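PDB 4OVK: periplasmic binding protein from Veillonella parvula, which probably captures a small solute outside the cytoplasmic membrane and delivers it to an ABC transporter for uptake. Local coordinates for residues A[126-131]-A[140-145]; A[154-159]-A[311-316]; A[234-237]-A[243-246]. All coordinates share one frame; numbering follows the deposited sequence. Where two conformers were deposited one is given.

Contact 1 (A[126-131]-A[140-145]); sequences VSIKYG and IRLLGK
Leu142 carries the helix side of this contact, pressing one methyl, CD2, onto the side chains of Val126 and Ile128 in strand 126-128. Its nearest partner is Ile128, with CD2 4.0 Å from Ile128 CG2, and the two side chains meet at a slant. Val126 lies two residues earlier on the same side of the strand, and its CB is 4.3 Å from Leu142 CD2. The methyl thus settles across both residues. Leu142 has CG anti to the backbone N (chi1 171°), which carries the forked end out toward the strand. In Ile128 it is the CG2 branch that touches the leucine.

No hydrogen bond joins the two segments, and the only polar atom near is Ser127 O, 4.4 Å from Leu142 CD2. The backbone bonds of Val126 and Ile128 go to strand 104-108 and the residue after it, Asp109, and Ser127 pairs with Leu20 of a loop.

The short strand and helix axes pass 10.3 Å apart and are nearly antiparallel, at 161°. Strand 125-128 is outermost in its four-stranded parallel sheet, and helix 133-147 turns back over it: a beta-alpha unit, consistent with the Rossmann-like lobes of periplasmic binding proteins.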
# COMPACT_ATOMS: atom_id res chain seq x y z
N VAL A 126 17.51 -8.47 -8.34
CA VAL A 126 16.79 -9.37 -7.45
C VAL A 126 15.33 -9.31 -7.78
O VAL A 126 14.76 -8.23 -7.99
CB VAL A 126 17.03 -9.09 -5.95
CG1 VAL A 126 18.49 -9.37 -5.58
CG2 VAL A 126 16.66 -7.68 -5.56
N SER A 127 14.72 -10.49 -7.82
CA SER A 127 13.32 -10.62 -8.21
C SER A 127 12.46 -10.74 -6.97
O SER A 127 12.78 -11.51 -6.07
CB SER A 127 13.12 -11.82 -9.13
OG SER A 127 13.85 -11.66 -10.35
N ILE A 128 11.38 -9.97 -6.93
CA ILE A 128 10.39 -10.11 -5.88
C ILE A 128 9.03 -10.52 -6.46
O ILE A 128 8.88 -10.67 -7.68
CB ILE A 128 10.26 -8.81 -5.07
CG1 ILE A 128 9.83 -7.64 -5.95
CG2 ILE A 128 11.57 -8.48 -4.35
CD1 ILE A 128 9.27 -6.52 -5.13
N LYS A 129 8.04 -10.71 -5.58
CA LYS A 129 6.70 -11.17 -5.95
C LYS A 129 5.60 -10.20 -5.51
O LYS A 129 5.83 -9.34 -4.67
CB LYS A 129 6.40 -12.51 -5.29
CG LYS A 129 7.32 -13.65 -5.69
CD LYS A 129 6.65 -14.97 -5.34
CE LYS A 129 7.65 -16.11 -5.27
NZ LYS A 129 8.41 -16.27 -6.54
N TYR A 130 4.40 -10.39 -6.07
CA TYR A 130 3.23 -9.55 -5.76
C TYR A 130 1.99 -10.38 -5.52
O TYR A 130 1.87 -11.50 -6.05
CB TYR A 130 2.94 -8.59 -6.92
N GLY A 131 1.06 -9.83 -4.73
CA GLY A 131 -0.27 -10.40 -4.55
C GLY A 131 -0.70 -10.53 -3.10
O GLY A 131 -1.90 -10.42 -2.79
N ILE A 140 10.76 -7.60 2.40
CA ILE A 140 11.43 -6.77 3.41
C ILE A 140 12.69 -7.46 3.95
O ILE A 140 13.73 -6.83 4.14
CB ILE A 140 10.46 -6.40 4.54
CG1 ILE A 140 9.46 -5.36 4.01
CG2 ILE A 140 11.21 -5.87 5.74
CD1 ILE A 140 8.24 -5.20 4.88
N ARG A 141 12.58 -8.77 4.18
CA ARG A 141 13.70 -9.53 4.73
C ARG A 141 14.87 -9.50 3.75
O ARG A 141 16.03 -9.27 4.14
CB ARG A 141 13.27 -10.95 5.05
CG ARG A 141 14.34 -11.77 5.75
CD ARG A 141 13.76 -13.02 6.37
NE ARG A 141 13.01 -12.73 7.59
CZ ARG A 141 11.89 -13.34 7.98
NH1 ARG A 141 11.31 -12.98 9.11
NH2 ARG A 141 11.34 -14.31 7.24
N LEU A 142 14.55 -9.70 2.47
CA LEU A 142 15.52 -9.61 1.39
C LEU A 142 16.18 -8.23 1.36
O LEU A 142 17.42 -8.13 1.28
CB LEU A 142 14.85 -9.95 0.05
CG LEU A 142 15.61 -9.71 -1.26
CD1 LEU A 142 16.85 -10.58 -1.33
CD2 LEU A 142 14.73 -10.01 -2.45
N LEU A 143 15.38 -7.16 1.41
CA LEU A 143 15.93 -5.81 1.44
C LEU A 143 16.88 -5.59 2.63
O LEU A 143 17.88 -4.89 2.51
CB LEU A 143 14.81 -4.77 1.46
CG LEU A 143 14.08 -4.63 0.13
CD1 LEU A 143 12.89 -3.69 0.33
CD2 LEU A 143 15.01 -4.12 -0.96
N GLY A 144 16.55 -6.17 3.77
CA GLY A 144 17.41 -6.10 4.94
C GLY A 144 18.79 -6.68 4.69
O GLY A 144 19.78 -6.14 5.16
N LYS A 145 18.86 -7.76 3.93
CA LYS A 145 20.14 -8.38 3.58
C LYS A 145 20.89 -7.54 2.55
O LYS A 145 22.08 -7.34 2.66
CB LYS A 145 19.92 -9.79 3.04
CG LYS A 145 19.48 -10.76 4.12
CD LYS A 145 19.81 -12.20 3.79
CE LYS A 145 19.40 -13.13 4.92
NZ LYS A 145 17.96 -12.97 5.27

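Contact 2 (A[154-159]-A[311-316]); sequences EALISY and KQFYNT
Phe313 drives the edge of its ring into one face of Tyr159. The closest atoms are Phe313 CD2 and Tyr159 CE2, 3.5 Å apart, CD2 lying toward the rim of the tyrosine ring. The ring centroids are 5.1 Å apart with planes at 64°, a T-shaped (edge-to-face) pair. At the far end of the phenylalanine, CZ meets Leu156 CD2 at 3.9 Å, the side chains crossing at about a right angle.

A water bridges the polar ends of Tyr159 and Gln312: Tyr159 OH donates to it at 2.6 Å, and it donates in turn to Gln312 OE1 at 2.9 Å. In both aromatic residues CG stands anti to the backbone N (chi1 -171°), swinging each ring toward the other helix. Segments 154-159 and 311-316 run nearly antiparallel, their axes 12.6 Å apart. Leu287 of helix 285-296 packs on both side chains, and the Phe317 ring meets that of Phe313.

A leucine at Tyr159 would probably leave the edge of Phe313 without its aromatic face and the bridging water without its hydroxyl donor.

Direct contact between the helices is thus dispersive and aromatic, and the polar link among these residues depends on one solvent molecule.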
# COMPACT_ATOMS: atom_id res chain seq x y z
N GLU A 154 13.73 -6.87 10.31
CA GLU A 154 13.02 -7.76 11.25
C GLU A 154 12.05 -6.99 12.16
O GLU A 154 11.01 -7.53 12.50
CB GLU A 154 13.99 -8.61 12.07
CG GLU A 154 14.75 -9.66 11.26
CD GLU A 154 13.88 -10.64 10.45
OE1 GLU A 154 12.73 -10.94 10.86
OE2 GLU A 154 14.36 -11.12 9.41
N ALA A 155 12.37 -5.75 12.53
CA ALA A 155 11.42 -4.95 13.32
C ALA A 155 10.14 -4.68 12.54
O ALA A 155 9.05 -4.74 13.09
CB ALA A 155 12.07 -3.66 13.80
N LEU A 156 10.27 -4.40 11.24
CA LEU A 156 9.10 -4.20 10.37
C LEU A 156 8.31 -5.50 10.22
O LEU A 156 7.10 -5.49 10.27
CB LEU A 156 9.54 -3.69 8.98
CG LEU A 156 9.97 -2.23 8.91
CD1 LEU A 156 10.74 -1.93 7.63
CD2 LEU A 156 8.77 -1.29 9.06
N ILE A 157 9.00 -6.62 10.05
CA ILE A 157 8.31 -7.89 9.87
C ILE A 157 7.59 -8.28 11.15
O ILE A 157 6.44 -8.74 11.09
CB ILE A 157 9.28 -8.99 9.43
CG1 ILE A 157 9.79 -8.70 8.01
CG2 ILE A 157 8.60 -10.36 9.46
CD1 ILE A 157 11.09 -9.40 7.68
N SER A 158 8.25 -8.08 12.30
CA SER A 158 7.63 -8.35 13.61
C SER A 158 6.39 -7.49 13.84
O SER A 158 5.40 -7.95 14.39
CB SER A 158 8.62 -8.11 14.74
OG SER A 158 9.64 -9.10 14.74
N TYR A 159 6.47 -6.24 13.41
CA TYR A 159 5.34 -5.32 13.50
C TYR A 159 4.15 -5.87 12.72
O TYR A 159 3.04 -5.92 13.23
CB TYR A 159 5.75 -3.93 13.01
CG TYR A 159 4.73 -2.84 13.27
CD1 TYR A 159 4.69 -2.15 14.49
CD2 TYR A 159 3.81 -2.49 12.30
CE1 TYR A 159 3.75 -1.14 14.72
CE2 TYR A 159 2.88 -1.50 12.51
CZ TYR A 159 2.84 -0.84 13.73
OH TYR A 159 1.90 0.14 13.89
N LYS A 311 1.90 7.82 14.84
CA LYS A 311 3.05 8.61 15.27
C LYS A 311 4.23 7.73 15.66
O LYS A 311 5.37 8.01 15.28
CB LYS A 311 2.69 9.52 16.44
CG LYS A 311 1.75 10.64 16.02
CD LYS A 311 1.15 11.35 17.22
CE LYS A 311 2.19 12.20 17.92
NZ LYS A 311 1.53 13.11 18.89
N GLN A 312 3.95 6.66 16.40
CA GLN A 312 4.98 5.73 16.83
C GLN A 312 5.69 5.10 15.62
O GLN A 312 6.92 5.03 15.61
CB GLN A 312 4.41 4.63 17.72
CG GLN A 312 5.42 3.60 18.18
CD GLN A 312 4.75 2.43 18.89
OE1 GLN A 312 4.10 1.58 18.27
NE2 GLN A 312 4.91 2.38 20.19
N PHE A 313 4.91 4.66 14.64
CA PHE A 313 5.46 4.03 13.44
C PHE A 313 6.40 5.00 12.68
O PHE A 313 7.54 4.64 12.37
CB PHE A 313 4.34 3.55 12.53
CG PHE A 313 4.80 2.70 11.38
CD1 PHE A 313 5.29 3.27 10.21
CD2 PHE A 313 4.74 1.32 11.46
CE1 PHE A 313 5.70 2.48 9.14
CE2 PHE A 313 5.16 0.52 10.41
CZ PHE A 313 5.65 1.11 9.26
N TYR A 314 5.93 6.22 12.44
CA TYR A 314 6.74 7.22 11.71
C TYR A 314 8.00 7.59 12.49
O TYR A 314 9.07 7.72 11.94
CB TYR A 314 5.89 8.47 11.36
CG TYR A 314 5.11 8.28 10.07
CD1 TYR A 314 4.25 7.19 9.91
CD2 TYR A 314 5.24 9.16 9.02
CE1 TYR A 314 3.59 6.97 8.72
CE2 TYR A 314 4.58 8.95 7.81
CZ TYR A 314 3.76 7.86 7.66
OH TYR A 314 3.12 7.63 6.46
N ASN A 315 7.87 7.73 13.81
CA ASN A 315 9.03 8.03 14.65
C ASN A 315 10.06 6.88 14.63
O ASN A 315 11.27 7.11 14.48
CB ASN A 315 8.61 8.33 16.10
CG ASN A 315 9.81 8.47 17.02
OD1 ASN A 315 10.24 7.50 17.65
ND2 ASN A 315 10.38 9.66 17.05
N THR A 316 9.57 5.65 14.77
CA THR A 316 10.46 4.48 14.91
C THR A 316 11.18 4.17 13.61
O THR A 316 12.41 3.98 13.59
CB THR A 316 9.65 3.25 15.38
OG1 THR A 316 9.13 3.50 16.69
CG2 THR A 316 10.50 1.98 15.42
O HOH W 1 2.78 1.78 15.67

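Contact 3 (A[234-237]-A[243-246]); sequences IILS and RPDD
Leu236 meets the turn formed by Arg243 and Pro244, and it supplies the whole of this contact from the strand side. Along strand 234-236, Ile235 packs on Val181 and Tyr183 of the adjoining strand 180-184, and the next residue, Leu236, faces the Arg243-Pro244 turn.

At Leu236 the side chain points toward that turn. CG is anti to the carbonyl carbon (chi1 -54°), and the CD1 branch does the touching. This methyl lies over the flat face of the peptide bond between Arg243 and Pro244, with CD1 3.4 Å from Arg243 C and 3.5 Å from Pro244 N. It also reaches the rim of the proline ring, CD1 standing 3.9 Å from Pro244 CD. The contact is to the face of a tertiary amide and is van der Waals in kind. The Arg243 side chain starts out away from the strand.

After Leu236 the strand ends, and Ser237 turns its hydroxyl to neighbouring backbone. The turn that receives the leucine is held by its own bonds: Arg243 N donates to Asp246 OD2 at 2.9 Å, meeting the oxygen from above the carboxylate plane, and Asp246 N donates back to Arg243 O at 3.0 Å. Together the two bonds tie Arg243 to Asp246 at the start of the helix.

Strand 233-236 is an inner strand, lying between 180-184 and 268-270 in a parallel sheet; Leu236 also touches Leu184 and Val268 of those strands, while Ile335 of helix 333-336 packs on Arg243 and Pro244.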
# COMPACT_ATOMS: atom_id res chain seq x y z
N ILE A 234 -19.24 2.74 3.01
CA ILE A 234 -18.56 2.82 1.70
C ILE A 234 -17.18 3.40 1.96
O ILE A 234 -17.05 4.43 2.63
CB ILE A 234 -19.32 3.72 0.70
CG1 ILE A 234 -20.70 3.13 0.37
CG2 ILE A 234 -18.51 3.91 -0.58
CD1 ILE A 234 -21.65 4.11 -0.32
N ILE A 235 -16.15 2.71 1.47
CA ILE A 235 -14.79 3.20 1.51
C ILE A 235 -14.42 3.58 0.08
O ILE A 235 -14.67 2.81 -0.85
CB ILE A 235 -13.82 2.14 2.07
CG1 ILE A 235 -14.22 1.77 3.51
CG2 ILE A 235 -12.38 2.62 1.99
CD1 ILE A 235 -13.51 0.57 4.02
N LEU A 236 -13.85 4.77 -0.09
CA LEU A 236 -13.45 5.28 -1.40
C LEU A 236 -11.95 5.12 -1.54
O LEU A 236 -11.20 5.51 -0.66
CB LEU A 236 -13.81 6.76 -1.53
CG LEU A 236 -15.27 7.16 -1.27
CD1 LEU A 236 -15.42 8.67 -1.28
CD2 LEU A 236 -16.21 6.54 -2.28
N SER A 237 -11.50 4.56 -2.66
CA SER A 237 -10.08 4.34 -2.86
C SER A 237 -9.31 5.62 -3.22
O SER A 237 -9.90 6.65 -3.52
CB SER A 237 -9.87 3.29 -3.96
OG SER A 237 -9.70 3.91 -5.21
N ARG A 243 -14.37 11.83 -3.54
CA ARG A 243 -14.41 12.12 -2.12
C ARG A 243 -15.84 12.00 -1.61
O ARG A 243 -16.75 11.96 -2.41
CB ARG A 243 -13.85 13.51 -1.86
CG ARG A 243 -12.35 13.50 -1.92
CD ARG A 243 -11.75 14.85 -1.69
NE ARG A 243 -10.30 14.72 -1.64
CZ ARG A 243 -9.47 15.71 -1.36
NH1 ARG A 243 -9.95 16.91 -1.09
NH2 ARG A 243 -8.17 15.50 -1.34
N PRO A 244 -16.03 11.92 -0.28
CA PRO A 244 -17.39 11.69 0.23
C PRO A 244 -18.47 12.69 -0.22
O PRO A 244 -19.59 12.29 -0.54
CB PRO A 244 -17.20 11.73 1.74
CG PRO A 244 -15.78 11.28 1.94
CD PRO A 244 -15.04 11.94 0.81
N ASP A 245 -18.15 13.98 -0.24
CA ASP A 245 -19.13 14.98 -0.67
C ASP A 245 -19.58 14.79 -2.13
O ASP A 245 -20.68 15.22 -2.49
CB ASP A 245 -18.61 16.40 -0.41
CG ASP A 245 -18.74 16.82 1.06
OD1 ASP A 245 -19.38 16.11 1.86
OD2 ASP A 245 -18.19 17.89 1.41
N ASP A 246 -18.77 14.12 -2.96
CA ASP A 246 -19.20 13.77 -4.34
C ASP A 246 -20.39 12.81 -4.36
O ASP A 246 -21.27 12.88 -5.24
CB ASP A 246 -18.04 13.15 -5.12
CG ASP A 246 -16.83 14.10 -5.24
OD1 ASP A 246 -17.03 15.34 -5.20
OD2 ASP A 246 -15.69 13.59 -5.36

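From the N terminus, contact 1 comes first: it closes a short, mostly helical loop and sets helix 133-147 against the outermost strand of the first parallel sheet. Helix 150-170 follows at once, and Arg141 NE of contact 1 makes a 2.8 Å salt bridge with Glu154 OE2 of contact 2, joining the two in one connected block. Contact 2 then spans some 150 residues, bringing the late helix 306-318 back onto helix 150-170. Contact 3 is nested inside that long loop and closes a small one in the second parallel sheet. Contacts 1 and 3 lie on opposite sides of the chain's centre, 33 Å apart between centres, one in each sheet-bearing part.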